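Putative secreted lipase (Streptomyces sp. W007, PDB 5H6G) probably hydrolyses ester bonds of lipids as a secreted, thermostable lipase of the alpha/beta-hydrolase fold. Local coordinates at residues 192-197 with 209-214. Sequence-based numbering, arbitrary orientation.
Sequences YTVIAT and QYLDGP
Val194 is straddled by two side chains of the loop 209-214. Val194 CG1, anti to the backbone N (chi1 177°), meets the edge of the Tyr210 ring in the ring plane, 3.8 Å from Tyr210 CD1. Val194 CG2, anti to the carbonyl carbon, points instead to Leu211, whose CD2 lies 3.8 Å away. Both methyls also pack against Gln209 O, itself hydrogen-bonded to Asn138 ND2. A beta-branched residue suits this place, serving both neighbours from one strand position. The same Leu211 methyl reaches the Tyr192 ring obliquely, with Tyr192 CD2 3.6 Å from Leu211 CD2; a leucine suits here because one branch touches both valine and tyrosine. The phenol of Tyr192 runs on to a hydrogen bond with Val187 N, so its ring is greasy where it meets the leucine and polar at its far end. Replacing Val194 by an alanine is likely to open a gap between Tyr210 and Leu211 and leave the Leu211 methyl resting on Tyr192 alone among the strand residues. Farther along, Ala196 is small enough for a tight approach, Gln209 OE1 standing 3.1 Å from Ala196 CB. The flat, wide Tyr210 ring spans both strand positions, its CE1 3.9 Å from Ala196 CB. Gln209 OE1 accepts a hydrogen bond from a water at 2.7 Å, and the water in turn takes the Thr197 N-H. A glutamine suits because its amide also donates: NE2 bonds to Val203 O and weakly to OD2 of Asp200, the probable acid of a Ser-His-Asp triad. No direct hydrogen bond joins the two segments; apolar contacts and one water bridge tie this return loop to a parallel strand of the alpha/beta-hydrolase sheet, and the grip on both amide ends probably helps hold the loop that carries Asp200.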
ATOM      1  N   TYR A 192       8.359  -0.558  -9.348  1.00 32.08           N
ATOM      2  CA  TYR A 192       7.990  -1.027  -8.007  1.00 32.74           C
ATOM      3  C   TYR A 192       8.940  -0.460  -6.968  1.00 30.11           C
ATOM      4  O   TYR A 192      10.137  -0.490  -7.169  1.00 27.71           O
ATOM      5  CB  TYR A 192       8.112  -2.533  -7.905  1.00 32.00           C
ATOM      6  CG  TYR A 192       7.169  -3.336  -8.742  1.00 31.57           C
ATOM      7  CD1 TYR A 192       7.396  -3.537 -10.100  1.00 30.66           C
ATOM      8  CD2 TYR A 192       6.081  -3.964  -8.159  1.00 31.99           C
ATOM      9  CE1 TYR A 192       6.537  -4.336 -10.848  1.00 32.69           C
ATOM     10  CE2 TYR A 192       5.227  -4.768  -8.890  1.00 31.34           C
ATOM     11  CZ  TYR A 192       5.438  -4.964 -10.228  1.00 31.91           C
ATOM     12  OH  TYR A 192       4.542  -5.787 -10.920  1.00 31.59           O
ATOM     13  N   THR A 193       8.404   0.039  -5.866  1.00 28.13           N
ATOM     14  CA  THR A 193       9.231   0.435  -4.729  1.00 28.96           C
ATOM     15  C   THR A 193       8.667  -0.321  -3.520  1.00 29.82           C
ATOM     16  O   THR A 193       7.448  -0.448  -3.380  1.00 28.92           O
ATOM     17  CB  THR A 193       9.255   1.969  -4.515  1.00 29.13           C
ATOM     18  OG1 THR A 193       9.796   2.611  -5.677  1.00 27.46           O
ATOM     19  CG2 THR A 193      10.121   2.337  -3.306  1.00 29.15           C
ATOM     20  N   VAL A 194       9.565  -0.901  -2.726  1.00 29.51           N
ATOM     21  CA  VAL A 194       9.232  -1.492  -1.443  1.00 29.79           C
ATOM     22  C   VAL A 194      10.050  -0.788  -0.360  1.00 30.16           C
ATOM     23  O   VAL A 194      11.278  -0.635  -0.498  1.00 29.03           O
ATOM     24  CB  VAL A 194       9.481  -2.996  -1.397  1.00 29.49           C
ATOM     25  CG1 VAL A 194       9.183  -3.537  -0.010  1.00 30.14           C
ATOM     26  CG2 VAL A 194       8.576  -3.698  -2.399  1.00 32.09           C
ATOM     27  N   ILE A 195       9.344  -0.359   0.696  1.00 31.06           N
ATOM     28  CA  ILE A 195       9.941   0.296   1.869  1.00 31.62           C
ATOM     29  C   ILE A 195       9.642  -0.575   3.076  1.00 31.83           C
ATOM     30  O   ILE A 195       8.493  -0.734   3.415  1.00 34.07           O
ATOM     31  CB  ILE A 195       9.375   1.704   2.099  1.00 30.69           C
ATOM     32  CG1 ILE A 195       9.586   2.557   0.844  1.00 31.44           C
ATOM     33  CG2 ILE A 195      10.088   2.366   3.272  1.00 31.72           C
ATOM     34  CD1 ILE A 195       8.851   3.879   0.800  1.00 30.18           C
ATOM     35  N   ALA A 196      10.673  -1.156   3.689  1.00 31.86           N
ATOM     36  CA  ALA A 196      10.505  -2.037   4.842  1.00 32.92           C
ATOM     37  C   ALA A 196      11.297  -1.538   6.034  1.00 33.48           C
ATOM     38  O   ALA A 196      12.263  -0.767   5.876  1.00 32.03           O
ATOM     39  CB  ALA A 196      10.939  -3.447   4.498  1.00 33.39           C
ATOM     40  N   THR A 197      10.874  -1.991   7.220  1.00 34.99           N
ATOM     41  CA  THR A 197      11.557  -1.705   8.513  1.00 35.98           C
ATOM     42  C   THR A 197      12.013  -3.016   9.172  1.00 35.78           C
ATOM     43  O   THR A 197      11.247  -3.992   9.230  1.00 35.00           O
ATOM     44  CB  THR A 197      10.673  -0.900   9.510  1.00 34.57           C
ATOM     45  OG1 THR A 197      11.371  -0.745  10.749  1.00 34.18           O
ATOM     46  CG2 THR A 197       9.339  -1.586   9.805  1.00 33.58           C
ATOM     47  N   GLN A 209       9.318  -9.171   2.246  1.00 32.45           N
ATOM     48  CA  GLN A 209       8.530  -8.066   1.754  1.00 32.13           C
ATOM     49  C   GLN A 209       9.061  -7.574   0.400  1.00 33.14           C
ATOM     50  O   GLN A 209       8.314  -7.084  -0.424  1.00 32.84           O
ATOM     51  CB  GLN A 209       8.555  -6.938   2.765  1.00 32.51           C
ATOM     52  CG  GLN A 209       7.968  -7.306   4.120  1.00 33.39           C
ATOM     53  CD  GLN A 209       8.103  -6.200   5.140  1.00 32.91           C
ATOM     54  OE1 GLN A 209       8.255  -5.036   4.795  1.00 34.06           O
ATOM     55  NE2 GLN A 209       8.059  -6.565   6.408  1.00 34.33           N
ATOM     56  N   TYR A 210      10.360  -7.715   0.195  1.00 33.87           N
ATOM     57  CA  TYR A 210      11.007  -7.279  -1.022  1.00 35.26           C
ATOM     58  C   TYR A 210      10.586  -8.044  -2.248  1.00 34.79           C
ATOM     59  O   TYR A 210      10.211  -9.203  -2.171  1.00 33.10           O
ATOM     60  CB  TYR A 210      12.523  -7.398  -0.877  1.00 35.87           C
ATOM     61  CG  TYR A 210      13.181  -6.431   0.107  1.00 35.10           C
ATOM     62  CD1 TYR A 210      12.530  -5.295   0.576  1.00 32.25           C
ATOM     63  CD2 TYR A 210      14.505  -6.640   0.509  1.00 36.40           C
ATOM     64  CE1 TYR A 210      13.165  -4.417   1.438  1.00 34.72           C
ATOM     65  CE2 TYR A 210      15.151  -5.759   1.370  1.00 37.00           C
ATOM     66  CZ  TYR A 210      14.470  -4.662   1.833  1.00 35.23           C
ATOM     67  OH  TYR A 210      15.103  -3.796   2.662  1.00 36.35           O
ATOM     68  N   LEU A 211      10.681  -7.362  -3.385  1.00 35.17           N
ATOM     69  CA  LEU A 211      10.320  -7.925  -4.697  1.00 36.30           C
ATOM     70  C   LEU A 211      11.584  -8.136  -5.527  1.00 36.36           C
ATOM     71  O   LEU A 211      12.427  -7.256  -5.612  1.00 36.69           O
ATOM     72  CB  LEU A 211       9.378  -6.973  -5.430  1.00 34.19           C
ATOM     73  CG  LEU A 211       7.854  -7.121  -5.429  1.00 34.24           C
ATOM     74  CD1 LEU A 211       7.299  -8.164  -4.497  1.00 34.92           C
ATOM     75  CD2 LEU A 211       7.166  -5.788  -5.233  1.00 33.84           C
ATOM     76  N   ASP A 212      11.704  -9.311  -6.128  1.00 37.24           N
ATOM     77  CA  ASP A 212      12.755  -9.597  -7.080  1.00 41.17           C
ATOM     78  C   ASP A 212      12.318  -9.340  -8.553  1.00 42.93           C
ATOM     79  O   ASP A 212      11.434 -10.026  -9.095  1.00 44.82           O
ATOM     80  CB  ASP A 212      13.195 -11.048  -6.889  1.00 45.34           C
ATOM     81  CG  ASP A 212      14.322 -11.443  -7.811  1.00 48.71           C
ATOM     82  OD1 ASP A 212      15.146 -10.583  -8.185  1.00 45.94           O
ATOM     83  OD2 ASP A 212      14.369 -12.633  -8.142  1.00 55.94           O
ATOM     84  N   GLY A 213      12.955  -8.365  -9.191  1.00 40.19           N
ATOM     85  CA  GLY A 213      12.710  -8.061 -10.593  1.00 38.97           C
ATOM     86  C   GLY A 213      13.550  -6.882 -11.055  1.00 39.07           C
ATOM     87  O   GLY A 213      14.196  -6.222 -10.241  1.00 39.45           O
ATOM     88  N   PRO A 214      13.548  -6.600 -12.362  1.00 37.50           N
ATOM     89  CA  PRO A 214      14.468  -5.561 -12.882  1.00 37.07           C
ATOM     90  C   PRO A 214      14.096  -4.101 -12.559  1.00 38.42           C
ATOM     91  O   PRO A 214      14.995  -3.270 -12.496  1.00 42.36           O
ATOM     92  CB  PRO A 214      14.451  -5.813 -14.403  1.00 37.01           C
ATOM     93  CG  PRO A 214      13.132  -6.501 -14.663  1.00 36.72           C
ATOM     94  CD  PRO A 214      12.855  -7.338 -13.444  1.00 36.97           C
TER
HETATM   95  O   HOH W   1       8.489  -3.584   7.033  1.00 37.26           O